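Long-range contacts in 2-oxoadipate dioxygenase/decarboxylase, chloroplastic/amyloplastic (Oryza sativa, PDB 6W1K), which decarboxylates and hydroxylates 2-oxoadipate to D-2-hydroxyglutarate, using iron(II) and O2, in a lysine catabolic pathway of plants: residues A183-V188 with P262-E267; T155-S160 with N189-N194; N37-T42 with S242-D247. All blocks are in the same frame, centred on the assembly; numbering follows the deposited sequence.

Interactions 1 and 2 supply residues to the metal and 2-oxoadipate site, and interaction 3 lies behind 262-267, its Thr244 side chain about 11 Å from the ligand at the nearest atoms. In interaction 1, 262-267 meets helix 181-189 and supplies Tyr265 and Glu267. Interaction 2, centred about 11 Å from the centre of interaction 1, holds the loop that brings Asn194 to the pocket; Ser264 OG joins the two by a probable hydrogen bond to Leu193 O, 2.9 Å away. Interaction 3 lies about 12 Å from interaction 1, centre to centre, where Asn37 OD1 approaches Ser264 N at 2.7 Å. Interactions 2 and 3 do not touch.

Interaction 1. Residues A183-V188 with P262-E267; sequences AAWTLV and PRSYIE. With NI (nickel (II) ion), chain E; OOG (2-oxoadipic acid), chain F.
In a buried contact between helix 181-189 and the irregular part of strand 258-271, just ahead of where that strand reaches the active site, Trp185 bonds to the backbone carbonyl of Arg263 and packs against the side chains of Pro262 and Ser264. With CG anti to the backbone N (chi1 -169°), the indole extends away from its helix and aims NE1 at the carbonyl oxygen Arg263 O, 2.8 Å away. The N-H points almost straight at this oxygen (176°), which lies in the indole plane, although the donor stands above the carbonyl plane. Pro262 slides past the five-membered ring obliquely, its CG 3.7 Å from Trp185 CD1, while Ser264 OG sits at the indole edge, 3.7 Å from Trp185 CZ2, and is hydrogen-bonded to Leu193 O. The Arg263 chain bends at chi2 (-63°) and brings NH1 within 3.6 Å of Val188 O, a close approach rather than a bond; its hydrogen-bond partner is Asn189 OD1.

Farther along, Tyr265 OH donates to OOG O2 over 2.8 Å. Glu267 OE1 coordinates the nickel ion, which occupies the site of the catalytic iron(II), at 1.9 Å, alongside His59 and His195; Gln241 holds OE2. OOG O3 and O5 chelate the nickel at 2.4 and 2.1 Å. Two side chains of one segment thus hold the substrate's far carboxylate and the metal at its 2-oxo acid end, consistent with decarboxylation there.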
ATOM      1  N   ALA A 183      -5.295 -13.688   3.830  1.00 24.62           N
ATOM      2  CA  ALA A 183      -5.647 -13.876   5.243  1.00 24.65           C
ATOM      3  C   ALA A 183      -4.412 -14.200   6.071  1.00 24.29           C
ATOM      4  O   ALA A 183      -4.266 -13.713   7.196  1.00 25.19           O
ATOM      5  CB  ALA A 183      -6.684 -14.988   5.415  1.00 23.61           C
ATOM      6  N   ALA A 184      -3.545 -15.075   5.552  1.00 24.94           N
ATOM      7  CA  ALA A 184      -2.334 -15.455   6.269  1.00 25.67           C
ATOM      8  C   ALA A 184      -1.396 -14.259   6.465  1.00 25.72           C
ATOM      9  O   ALA A 184      -0.813 -14.086   7.548  1.00 24.67           O
ATOM     10  CB  ALA A 184      -1.629 -16.583   5.506  1.00 26.03           C
ATOM     11  N   TRP A 185      -1.219 -13.443   5.422  1.00 25.14           N
ATOM     12  CA  TRP A 185      -0.433 -12.211   5.540  1.00 23.43           C
ATOM     13  C   TRP A 185      -0.957 -11.347   6.688  1.00 22.72           C
ATOM     14  O   TRP A 185      -0.193 -10.886   7.537  1.00 22.81           O
ATOM     15  CB  TRP A 185      -0.446 -11.414   4.213  1.00 23.61           C
ATOM     16  CG  TRP A 185       0.553 -10.302   4.256  1.00 22.79           C
ATOM     17  CD1 TRP A 185       1.842 -10.356   3.805  1.00 22.94           C
ATOM     18  CD2 TRP A 185       0.380  -8.983   4.799  1.00 22.04           C
ATOM     19  NE1 TRP A 185       2.479  -9.195   4.067  1.00 22.81           N
ATOM     20  CE2 TRP A 185       1.604  -8.314   4.647  1.00 22.30           C
ATOM     21  CE3 TRP A 185      -0.681  -8.309   5.379  1.00 22.51           C
ATOM     22  CZ2 TRP A 185       1.808  -7.017   5.085  1.00 22.94           C
ATOM     23  CZ3 TRP A 185      -0.489  -6.997   5.788  1.00 22.97           C
ATOM     24  CH2 TRP A 185       0.758  -6.382   5.666  1.00 22.96           C
ATOM     25  N   THR A 186      -2.267 -11.110   6.714  1.00 22.71           N
ATOM     26  CA  THR A 186      -2.837 -10.197   7.694  1.00 23.52           C
ATOM     27  C   THR A 186      -2.780 -10.768   9.101  1.00 23.06           C
ATOM     28  O   THR A 186      -2.578 -10.017  10.058  1.00 22.60           O
ATOM     29  CB  THR A 186      -4.263  -9.866   7.266  1.00 24.81           C
ATOM     30  OG1 THR A 186      -4.231  -9.436   5.910  1.00 25.22           O
ATOM     31  CG2 THR A 186      -4.873  -8.743   8.045  1.00 25.30           C
ATOM     32  N   LEU A 187      -2.881 -12.099   9.247  1.00 22.91           N
ATOM     33  CA  LEU A 187      -2.796 -12.682  10.576  1.00 23.75           C
ATOM     34  C   LEU A 187      -1.478 -12.335  11.246  1.00 23.06           C
ATOM     35  O   LEU A 187      -1.438 -12.033  12.444  1.00 23.79           O
ATOM     36  CB  LEU A 187      -2.971 -14.214  10.494  1.00 25.53           C
ATOM     37  CG  LEU A 187      -3.016 -14.901  11.848  1.00 27.96           C
ATOM     38  CD1 LEU A 187      -4.283 -14.510  12.582  1.00 29.47           C
ATOM     39  CD2 LEU A 187      -2.947 -16.445  11.682  1.00 28.92           C
ATOM     40  N   VAL A 188      -0.375 -12.361  10.492  1.00 21.82           N
ATOM     41  CA  VAL A 188       0.928 -12.145  11.089  1.00 22.56           C
ATOM     42  C   VAL A 188       1.444 -10.708  10.926  1.00 21.88           C
ATOM     43  O   VAL A 188       2.427 -10.348  11.591  1.00 22.99           O
ATOM     44  CB  VAL A 188       1.969 -13.145  10.541  1.00 24.00           C
ATOM     45  CG1 VAL A 188       1.602 -14.570  10.979  1.00 24.53           C
ATOM     46  CG2 VAL A 188       2.072 -13.076   9.038  1.00 24.74           C
ATOM     47  N   PRO A 262       5.757 -13.919   5.143  1.00 28.41           N
ATOM     48  CA  PRO A 262       5.941 -12.709   4.322  1.00 28.14           C
ATOM     49  C   PRO A 262       5.812 -11.419   5.130  1.00 26.25           C
ATOM     50  O   PRO A 262       4.951 -11.279   5.999  1.00 24.71           O
ATOM     51  CB  PRO A 262       4.810 -12.819   3.288  1.00 29.77           C
ATOM     52  CG  PRO A 262       3.707 -13.545   4.035  1.00 30.82           C
ATOM     53  CD  PRO A 262       4.449 -14.560   4.907  1.00 30.72           C
ATOM     54  N   ARG A 263       6.721 -10.486   4.857  1.00 26.29           N
ATOM     55  CA  ARG A 263       6.559  -9.113   5.321  1.00 26.48           C
ATOM     56  C   ARG A 263       6.046  -8.290   4.133  1.00 26.55           C
ATOM     57  O   ARG A 263       5.130  -8.728   3.414  1.00 25.75           O
ATOM     58  CB  ARG A 263       7.862  -8.584   5.923  1.00 28.06           C
ATOM     59  CG  ARG A 263       8.274  -9.301   7.237  1.00 29.64           C
ATOM     60  CD  ARG A 263       7.256  -9.085   8.336  1.00 32.72           C
ATOM     61  NE  ARG A 263       7.777  -9.283   9.678  1.00 35.37           N
ATOM     62  CZ  ARG A 263       7.012  -9.338  10.765  1.00 40.38           C
ATOM     63  NH1 ARG A 263       5.688  -9.233  10.659  1.00 38.85           N
ATOM     64  NH2 ARG A 263       7.566  -9.508  11.956  1.00 43.26           N
ATOM     65  N   SER A 264       6.593  -7.107   3.925  1.00 25.73           N
ATOM     66  CA  SER A 264       6.031  -6.150   2.979  1.00 26.50           C
ATOM     67  C   SER A 264       6.944  -6.016   1.773  1.00 26.73           C
ATOM     68  O   SER A 264       7.976  -6.677   1.653  1.00 26.47           O
ATOM     69  CB  SER A 264       5.810  -4.811   3.668  1.00 26.31           C
ATOM     70  OG  SER A 264       4.875  -4.972   4.720  1.00 25.35           O
ATOM     71  N   TYR A 265       6.534  -5.155   0.850  1.00 27.55           N
ATOM     72  CA  TYR A 265       7.244  -4.966  -0.399  1.00 27.49           C
ATOM     73  C   TYR A 265       7.184  -3.490  -0.730  1.00 26.37           C
ATOM     74  O   TYR A 265       6.675  -2.683   0.055  1.00 26.27           O
ATOM     75  CB  TYR A 265       6.655  -5.819  -1.520  1.00 28.46           C
ATOM     76  CG  TYR A 265       5.210  -5.512  -1.923  1.00 30.06           C
ATOM     77  CD1 TYR A 265       4.153  -6.125  -1.275  1.00 30.75           C
ATOM     78  CD2 TYR A 265       4.913  -4.647  -2.967  1.00 31.72           C
ATOM     79  CE1 TYR A 265       2.854  -5.894  -1.629  1.00 32.52           C
ATOM     80  CE2 TYR A 265       3.593  -4.402  -3.327  1.00 33.50           C
ATOM     81  CZ  TYR A 265       2.571  -5.034  -2.644  1.00 34.39           C
ATOM     82  OH  TYR A 265       1.251  -4.831  -2.967  1.00 34.63           O
ATOM     83  N   ILE A 266       7.750  -3.116  -1.870  1.00 27.60           N
ATOM     84  CA  ILE A 266       7.702  -1.730  -2.319  1.00 28.88           C
ATOM     85  C   ILE A 266       7.246  -1.705  -3.773  1.00 28.62           C
ATOM     86  O   ILE A 266       7.594  -2.589  -4.565  1.00 27.93           O
ATOM     87  CB  ILE A 266       9.066  -1.017  -2.125  1.00 30.95           C
ATOM     88  CG1 ILE A 266       8.940   0.469  -2.495  1.00 30.75           C
ATOM     89  CG2 ILE A 266      10.199  -1.669  -2.936  1.00 32.18           C
ATOM     90  CD1 ILE A 266      10.120   1.378  -2.012  1.00 30.86           C
ATOM     91  N   GLU A 267       6.446  -0.701  -4.118  1.00 29.74           N
ATOM     92  CA  GLU A 267       5.899  -0.557  -5.457  1.00 32.59           C
ATOM     93  C   GLU A 267       6.461   0.711  -6.100  1.00 30.98           C
ATOM     94  O   GLU A 267       6.978   1.615  -5.422  1.00 28.44           O
ATOM     95  CB  GLU A 267       4.361  -0.554  -5.393  1.00 40.63           C
ATOM     96  CG  GLU A 267       3.668  -0.398  -6.714  1.00 51.60           C
ATOM     97  CD  GLU A 267       2.210   0.024  -6.556  1.00 63.89           C
ATOM     98  OE1 GLU A 267       1.527  -0.545  -5.689  1.00 59.32           O
ATOM     99  OE2 GLU A 267       1.740   0.930  -7.291  1.00 60.85           O
TER
HETATM  100 NI    NI E 401       0.056  -0.219  -4.525  0.75 36.37          NI
HETATM  101  C2  OOG F 402      -2.519  -3.744  -2.312  1.00 78.91           C
HETATM  102  C3  OOG F 402      -2.290  -4.109  -3.780  1.00 79.22           C
HETATM  103  C4  OOG F 402      -3.022  -3.117  -4.692  1.00 79.11           C
HETATM  104  C6  OOG F 402      -2.208  -1.093  -6.192  1.00 77.31           C
HETATM  105  O4  OOG F 402      -3.119  -1.288  -7.037  1.00 77.02           O
HETATM  106  O3  OOG F 402      -1.276  -0.302  -6.457  1.00 76.29           O
HETATM  107  C5  OOG F 402      -2.236  -1.816  -4.851  1.00 78.50           C
HETATM  108  C1  OOG F 402      -2.000  -4.833  -1.362  1.00 77.90           C
HETATM  109  O1  OOG F 402      -2.370  -4.868  -0.240  1.00 76.90           O
HETATM  110  O2  OOG F 402      -1.086  -5.798  -1.789  1.00 77.46           O
HETATM  111  O5  OOG F 402      -1.646  -1.356  -3.939  1.00 78.85           O

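Interaction 2. Residues T155-S160 with N189-N194. With OOG (2-oxoadipic acid), chain F.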
ATOM      1  N   THR A 155      -4.587   2.577  14.115  1.00 23.80           N
ATOM      2  CA  THR A 155      -3.433   3.417  13.788  1.00 26.84           C
ATOM      3  C   THR A 155      -2.329   3.308  14.831  1.00 25.66           C
ATOM      4  O   THR A 155      -1.142   3.271  14.482  1.00 25.70           O
ATOM      5  CB  THR A 155      -3.910   4.865  13.638  1.00 31.32           C
ATOM      6  OG1 THR A 155      -4.995   4.858  12.709  1.00 35.02           O
ATOM      7  CG2 THR A 155      -2.811   5.752  13.111  1.00 30.15           C
ATOM      8  N   LEU A 156      -2.697   3.246  16.106  1.00 25.76           N
ATOM      9  CA  LEU A 156      -1.734   2.947  17.158  1.00 28.67           C
ATOM     10  C   LEU A 156      -1.014   1.637  16.884  1.00 24.99           C
ATOM     11  O   LEU A 156       0.212   1.548  16.998  1.00 25.42           O
ATOM     12  CB  LEU A 156      -2.460   2.892  18.497  1.00 36.04           C
ATOM     13  CG  LEU A 156      -2.413   3.993  19.543  1.00 44.08           C
ATOM     14  CD1 LEU A 156      -3.199   3.453  20.730  1.00 42.97           C
ATOM     15  CD2 LEU A 156      -1.001   4.301  19.865  1.00 43.20           C
ATOM     16  N   ALA A 157      -1.768   0.603  16.506  1.00 23.93           N
ATOM     17  CA  ALA A 157      -1.161  -0.677  16.135  1.00 23.48           C
ATOM     18  C   ALA A 157      -0.173  -0.509  14.979  1.00 23.68           C
ATOM     19  O   ALA A 157       0.948  -1.036  15.012  1.00 24.74           O
ATOM     20  CB  ALA A 157      -2.255  -1.672  15.770  1.00 23.91           C
ATOM     21  N   SER A 158      -0.567   0.242  13.957  1.00 24.12           N
ATOM     22  CA  SER A 158       0.283   0.414  12.784  1.00 25.16           C
ATOM     23  C   SER A 158       1.545   1.199  13.124  1.00 26.40           C
ATOM     24  O   SER A 158       2.634   0.868  12.646  1.00 28.13           O
ATOM     25  CB  SER A 158      -0.502   1.123  11.678  1.00 26.17           C
ATOM     26  OG  SER A 158       0.229   1.097  10.472  1.00 27.48           O
ATOM     27  N   THR A 159       1.425   2.246  13.939  1.00 25.72           N
ATOM     28  CA  THR A 159       2.617   3.036  14.253  1.00 27.44           C
ATOM     29  C   THR A 159       3.582   2.295  15.159  1.00 28.78           C
ATOM     30  O   THR A 159       4.757   2.658  15.227  1.00 29.73           O
ATOM     31  CB  THR A 159       2.248   4.370  14.902  1.00 26.32           C
ATOM     32  OG1 THR A 159       1.466   4.168  16.092  1.00 26.45           O
ATOM     33  CG2 THR A 159       1.470   5.241  13.920  1.00 26.98           C
ATOM     34  N   SER A 160       3.127   1.278  15.868  1.00 30.53           N
ATOM     35  CA  SER A 160       3.995   0.626  16.824  1.00 31.01           C
ATOM     36  C   SER A 160       4.428  -0.748  16.359  1.00 30.54           C
ATOM     37  O   SER A 160       5.206  -1.390  17.057  1.00 30.72           O
ATOM     38  CB  SER A 160       3.284   0.512  18.180  1.00 31.27           C
ATOM     39  OG  SER A 160       2.137  -0.325  18.068  1.00 32.12           O
ATOM     40  N   ASN A 189       0.811  -9.882  10.100  1.00 21.93           N
ATOM     41  CA  ASN A 189       1.256  -8.495   9.914  1.00 22.39           C
ATOM     42  C   ASN A 189       0.247  -7.455  10.389  1.00 22.41           C
ATOM     43  O   ASN A 189       0.639  -6.317  10.670  1.00 21.69           O
ATOM     44  CB  ASN A 189       1.585  -8.208   8.429  1.00 23.15           C
ATOM     45  CG  ASN A 189       2.852  -8.923   7.942  1.00 24.14           C
ATOM     46  OD1 ASN A 189       3.969  -8.498   8.210  1.00 25.41           O
ATOM     47  ND2 ASN A 189       2.670 -10.031   7.242  1.00 23.30           N
ATOM     48  N   GLY A 190      -1.039  -7.786  10.444  1.00 22.83           N
ATOM     49  CA  GLY A 190      -2.003  -6.840  10.979  1.00 23.24           C
ATOM     50  C   GLY A 190      -2.045  -5.566  10.147  1.00 22.68           C
ATOM     51  O   GLY A 190      -2.016  -5.590   8.916  1.00 23.88           O
ATOM     52  N   TYR A 191      -2.120  -4.449  10.841  1.00 21.92           N
ATOM     53  CA  TYR A 191      -2.258  -3.131  10.252  1.00 20.24           C
ATOM     54  C   TYR A 191      -0.922  -2.510   9.823  1.00 20.17           C
ATOM     55  O   TYR A 191      -0.864  -1.288   9.569  1.00 21.14           O
ATOM     56  CB  TYR A 191      -2.953  -2.240  11.266  1.00 20.20           C
ATOM     57  CG  TYR A 191      -4.380  -2.598  11.575  1.00 21.21           C
ATOM     58  CD1 TYR A 191      -5.379  -2.383  10.643  1.00 22.33           C
ATOM     59  CD2 TYR A 191      -4.730  -3.120  12.821  1.00 22.68           C
ATOM     60  CE1 TYR A 191      -6.683  -2.683  10.924  1.00 24.09           C
ATOM     61  CE2 TYR A 191      -6.021  -3.409  13.109  1.00 24.13           C
ATOM     62  CZ  TYR A 191      -7.006  -3.175  12.161  1.00 25.07           C
ATOM     63  OH  TYR A 191      -8.320  -3.454  12.448  1.00 25.74           O
ATOM     64  N   ALA A 192       0.141  -3.303   9.737  1.00 22.26           N
ATOM     65  CA  ALA A 192       1.422  -2.802   9.267  1.00 22.84           C
ATOM     66  C   ALA A 192       1.297  -2.330   7.831  1.00 23.28           C
ATOM     67  O   ALA A 192       0.550  -2.889   7.025  1.00 24.21           O
ATOM     68  CB  ALA A 192       2.515  -3.873   9.337  1.00 23.48           C
ATOM     69  N   LEU A 193       2.018  -1.264   7.515  1.00 23.25           N
ATOM     70  CA  LEU A 193       2.045  -0.791   6.139  1.00 24.30           C
ATOM     71  C   LEU A 193       2.457  -1.931   5.212  1.00 24.71           C
ATOM     72  O   LEU A 193       3.518  -2.547   5.399  1.00 24.19           O
ATOM     73  CB  LEU A 193       3.028   0.361   6.050  1.00 24.75           C
ATOM     74  CG  LEU A 193       3.187   1.001   4.700  1.00 25.41           C
ATOM     75  CD1 LEU A 193       1.927   1.756   4.251  1.00 24.09           C
ATOM     76  CD2 LEU A 193       4.379   1.934   4.833  1.00 26.95           C
ATOM     77  N   ASN A 194       1.608  -2.227   4.226  1.00 24.25           N
ATOM     78  CA  ASN A 194       1.868  -3.352   3.320  1.00 25.71           C
ATOM     79  C   ASN A 194       2.841  -2.960   2.210  1.00 25.12           C
ATOM     80  O   ASN A 194       3.669  -3.779   1.777  1.00 26.01           O
ATOM     81  CB  ASN A 194       0.541  -3.841   2.743  1.00 27.67           C
ATOM     82  CG  ASN A 194       0.733  -4.819   1.622  1.00 30.67           C
ATOM     83  OD1 ASN A 194       0.744  -4.441   0.460  1.00 30.36           O
ATOM     84  ND2 ASN A 194       0.908  -6.086   1.966  1.00 29.44           N
TER
HETATM   85  C2  OOG F 402      -2.519  -3.744  -2.312  1.00 78.91           C
HETATM   86  C3  OOG F 402      -2.290  -4.109  -3.780  1.00 79.22           C
HETATM   87  C4  OOG F 402      -3.022  -3.117  -4.692  1.00 79.11           C
HETATM   88  C6  OOG F 402      -2.208  -1.093  -6.192  1.00 77.31           C
HETATM   89  O4  OOG F 402      -3.119  -1.288  -7.037  1.00 77.02           O
HETATM   90  O3  OOG F 402      -1.276  -0.302  -6.457  1.00 76.29           O
HETATM   91  C5  OOG F 402      -2.236  -1.816  -4.851  1.00 78.50           C
HETATM   92  C1  OOG F 402      -2.000  -4.833  -1.362  1.00 77.90           C
HETATM   93  O1  OOG F 402      -2.370  -4.868  -0.240  1.00 76.90           O
HETATM   94  O2  OOG F 402      -1.086  -5.798  -1.789  1.00 77.46           O
HETATM   95  O5  OOG F 402      -1.646  -1.356  -3.939  1.00 78.85           O
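The Tyr191 ring meets Ala157 obliquely: the methyl CB of Ala157 lies 4.1 Å from Tyr191 CD2, over neither a clear face nor an edge. Leu75 also packs against this side chain, and the phenol hydroxyl at its far end is hydrogen-bonded to Ser74 OG and Tyr70 O. The side chain starts toward helix 154-160, Tyr191 CB lying 4.2 Å from Ser158 CB, but the ring then runs off along the helix.

The polar hold comes from Ser158. Its OG is anti to the backbone N (chi1 -170°), which carries the hydroxyl off the helix so that it donates to Tyr191 O at 2.8 Å, with the donor tilted 34° from the carbonyl plane. Ser158 CB is also close to the same oxygen, at 3.2 Å, so both atoms of the serine side chain lie against this carbonyl oxygen. The backbones approach here to 4.9 Å between Ser158 CA and Ala192 CA.

Tyr191 O owes its position to a type II' turn from Asn189 to Ala192, closed by Ala192 N and Asn189 O at 3.2 Å. Gly190, the first residue to leave helix 181-189, has the positive phi (62°) that the turn requires. Beyond the turn the chain runs on to Asn194, which lines the 2-oxoadipate pocket.

Helix 154-160 thus rests against the connection from helix 181-189 to strand 195-199. Helix 16-36 flanks it through Met29, which meets Ser158, and Leu193 packs on Phe60 and Phe62 of strand 57-65.

Interaction 3. Residues N37-T42 with S242-D247; sequences NPTAKT and SSTVAD
This contact ties the first turn of helix 38-51 to the connection between strands 239-243 and 248-252 of the large mixed sheet, in a protein whose family belongs to the glyoxalase (vicinal oxygen chelate) clan. Its centre is the two-bond grip of the Asp247 carboxylate on Thr39. Thr39 N donates to Asp247 OD2 at 2.9 Å with an N-H...O angle of 158°, and Thr39 OG1 donates to Asp247 OD1 over a short 2.5 Å. Each oxygen uses its syn lone pair, so the carboxylate faces the threonine end-on with both oxygens engaged. This pair of hydrogen bonds fixes the rotation of the carboxylate. The threonine torsion suits this: OG1 lies beside the backbone N (chi1 -67°), placing the two donors next to each other.

The start of the helix lies against the same group. Asn37 occupies the N-cap position but makes no capping bond; its amide plane is 23° from that of the carboxylate, and its OD1 and ND2 are instead bonded to Ser264 N and Tyr33 O. Pro38 has no N-H to give, and its ring carbon CD lies 3.3 Å from Asp247 OD2. An acidic group at the amino end of a helix would be favoured by the helix dipole, which probably helps to keep Asp247 ionised.

Asp247 is also linked through its backbone to Arg263 and Ser264, at the break in strand 258-271. Beside the polar grip is a small apolar touch, with Thr39 CG2 at 4.3 Å from Thr244 CG2, while Thr244 OG1 is hydrogen-bonded to Ile266 N.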
ATOM      1  N   ASN A  37      11.794  -4.404   6.518  1.00 29.76           N
ATOM      2  CA  ASN A  37      11.840  -4.647   5.079  1.00 29.98           C
ATOM      3  C   ASN A  37      13.139  -4.102   4.505  1.00 32.09           C
ATOM      4  O   ASN A  37      13.171  -3.008   3.914  1.00 30.08           O
ATOM      5  CB  ASN A  37      10.611  -4.040   4.405  1.00 29.79           C
ATOM      6  CG  ASN A  37       9.336  -4.725   4.848  1.00 30.02           C
ATOM      7  OD1 ASN A  37       8.956  -5.744   4.273  1.00 29.51           O
ATOM      8  ND2 ASN A  37       8.717  -4.220   5.921  1.00 29.15           N
ATOM      9  N   PRO A  38      14.229  -4.872   4.634  1.00 36.74           N
ATOM     10  CA  PRO A  38      15.535  -4.424   4.128  1.00 37.49           C
ATOM     11  C   PRO A  38      15.562  -4.150   2.635  1.00 33.97           C
ATOM     12  O   PRO A  38      16.358  -3.310   2.185  1.00 33.06           O
ATOM     13  CB  PRO A  38      16.471  -5.599   4.471  1.00 41.73           C
ATOM     14  CG  PRO A  38      15.754  -6.445   5.415  1.00 47.05           C
ATOM     15  CD  PRO A  38      14.286  -6.223   5.215  1.00 41.95           C
ATOM     16  N   THR A  39      14.745  -4.852   1.846  1.00 33.30           N
ATOM     17  CA  THR A  39      14.735  -4.618   0.401  1.00 33.78           C
ATOM     18  C   THR A  39      14.187  -3.229   0.088  1.00 32.67           C
ATOM     19  O   THR A  39      14.769  -2.473  -0.701  1.00 32.49           O
ATOM     20  CB  THR A  39      13.911  -5.694  -0.308  1.00 35.40           C
ATOM     21  OG1 THR A  39      14.569  -6.968  -0.184  1.00 35.39           O
ATOM     22  CG2 THR A  39      13.720  -5.340  -1.783  1.00 36.08           C
ATOM     23  N   ALA A  40      13.058  -2.878   0.700  1.00 31.33           N
ATOM     24  CA  ALA A  40      12.490  -1.565   0.471  1.00 31.01           C
ATOM     25  C   ALA A  40      13.431  -0.481   0.970  1.00 31.09           C
ATOM     26  O   ALA A  40      13.635   0.526   0.297  1.00 29.98           O
ATOM     27  CB  ALA A  40      11.135  -1.466   1.166  1.00 30.89           C
ATOM     28  N   LYS A  41      14.009  -0.673   2.160  1.00 32.16           N
ATOM     29  CA  LYS A  41      14.931   0.311   2.704  1.00 34.00           C
ATOM     30  C   LYS A  41      16.127   0.500   1.787  1.00 33.82           C
ATOM     31  O   LYS A  41      16.580   1.629   1.570  1.00 34.85           O
ATOM     32  CB  LYS A  41      15.384  -0.122   4.092  1.00 38.08           C
ATOM     33  CG  LYS A  41      16.330   0.827   4.804  1.00 43.06           C
ATOM     34  CD  LYS A  41      16.708   0.270   6.172  1.00 51.19           C
ATOM     35  CE  LYS A  41      17.754   1.141   6.866  1.00 61.96           C
ATOM     36  NZ  LYS A  41      18.357   0.463   8.070  1.00 72.50           N
ATOM     37  N   THR A  42      16.678  -0.596   1.258  1.00 34.55           N
ATOM     38  CA  THR A  42      17.844  -0.466   0.391  1.00 36.35           C
ATOM     39  C   THR A  42      17.497   0.250  -0.903  1.00 34.79           C
ATOM     40  O   THR A  42      18.246   1.117  -1.360  1.00 35.09           O
ATOM     41  CB  THR A  42      18.437  -1.834   0.073  1.00 40.37           C
ATOM     42  OG1 THR A  42      18.931  -2.403   1.274  1.00 38.52           O
ATOM     43  CG2 THR A  42      19.598  -1.699  -0.937  1.00 39.81           C
ATOM     44  N   SER A 242       4.856  -1.441 -11.082  1.00 32.74           N
ATOM     45  CA  SER A 242       5.702  -2.602 -10.815  1.00 34.08           C
ATOM     46  C   SER A 242       5.947  -2.664  -9.312  1.00 32.04           C
ATOM     47  O   SER A 242       5.706  -1.693  -8.586  1.00 30.97           O
ATOM     48  CB  SER A 242       7.015  -2.531 -11.598  1.00 37.74           C
ATOM     49  OG  SER A 242       7.715  -1.350 -11.280  1.00 40.92           O
ATOM     50  N   SER A 243       6.418  -3.818  -8.835  1.00 32.25           N
ATOM     51  CA  SER A 243       6.573  -4.040  -7.401  1.00 32.38           C
ATOM     52  C   SER A 243       7.638  -5.105  -7.176  1.00 33.43           C
ATOM     53  O   SER A 243       7.828  -5.984  -8.014  1.00 33.03           O
ATOM     54  CB  SER A 243       5.280  -4.505  -6.718  1.00 31.77           C
ATOM     55  OG  SER A 243       4.885  -5.782  -7.160  1.00 32.62           O
ATOM     56  N   THR A 244       8.332  -5.018  -6.038  1.00 32.83           N
ATOM     57  CA  THR A 244       9.275  -6.054  -5.670  1.00 32.51           C
ATOM     58  C   THR A 244       8.520  -7.245  -5.094  1.00 30.74           C
ATOM     59  O   THR A 244       7.373  -7.134  -4.646  1.00 29.54           O
ATOM     60  CB  THR A 244      10.291  -5.562  -4.637  1.00 32.33           C
ATOM     61  OG1 THR A 244       9.601  -5.028  -3.503  1.00 32.65           O
ATOM     62  CG2 THR A 244      11.230  -4.521  -5.218  1.00 32.67           C
ATOM     63  N   VAL A 245       9.179  -8.399  -5.134  1.00 31.40           N
ATOM     64  CA  VAL A 245       8.767  -9.531  -4.320  1.00 33.26           C
ATOM     65  C   VAL A 245       8.997  -9.193  -2.855  1.00 31.30           C
ATOM     66  O   VAL A 245      10.066  -8.694  -2.475  1.00 30.57           O
ATOM     67  CB  VAL A 245       9.542 -10.787  -4.741  1.00 37.47           C
ATOM     68  CG1 VAL A 245       9.153 -11.983  -3.874  1.00 40.03           C
ATOM     69  CG2 VAL A 245       9.290 -11.075  -6.222  1.00 37.45           C
ATOM     70  N   ALA A 246       7.990  -9.470  -2.027  1.00 30.99           N
ATOM     71  CA  ALA A 246       8.040  -9.135  -0.621  1.00 30.40           C
ATOM     72  C   ALA A 246       9.235  -9.802   0.052  1.00 30.48           C
ATOM     73  O   ALA A 246       9.669 -10.894  -0.329  1.00 28.90           O
ATOM     74  CB  ALA A 246       6.745  -9.561   0.080  1.00 30.17           C
ATOM     75  N   ASP A 247       9.783  -9.108   1.048  1.00 31.66           N
ATOM     76  CA  ASP A 247      10.752  -9.709   1.943  1.00 34.09           C
ATOM     77  C   ASP A 247      10.099 -10.805   2.786  1.00 29.62           C
ATOM     78  O   ASP A 247       8.885 -10.829   3.003  1.00 27.47           O
ATOM     79  CB  ASP A 247      11.367  -8.657   2.862  1.00 41.23           C
ATOM     80  CG  ASP A 247      12.459  -7.850   2.168  1.00 49.34           C
ATOM     81  OD1 ASP A 247      13.214  -8.419   1.350  1.00 46.97           O
ATOM     82  OD2 ASP A 247      12.558  -6.636   2.431  1.00 45.38           O
TER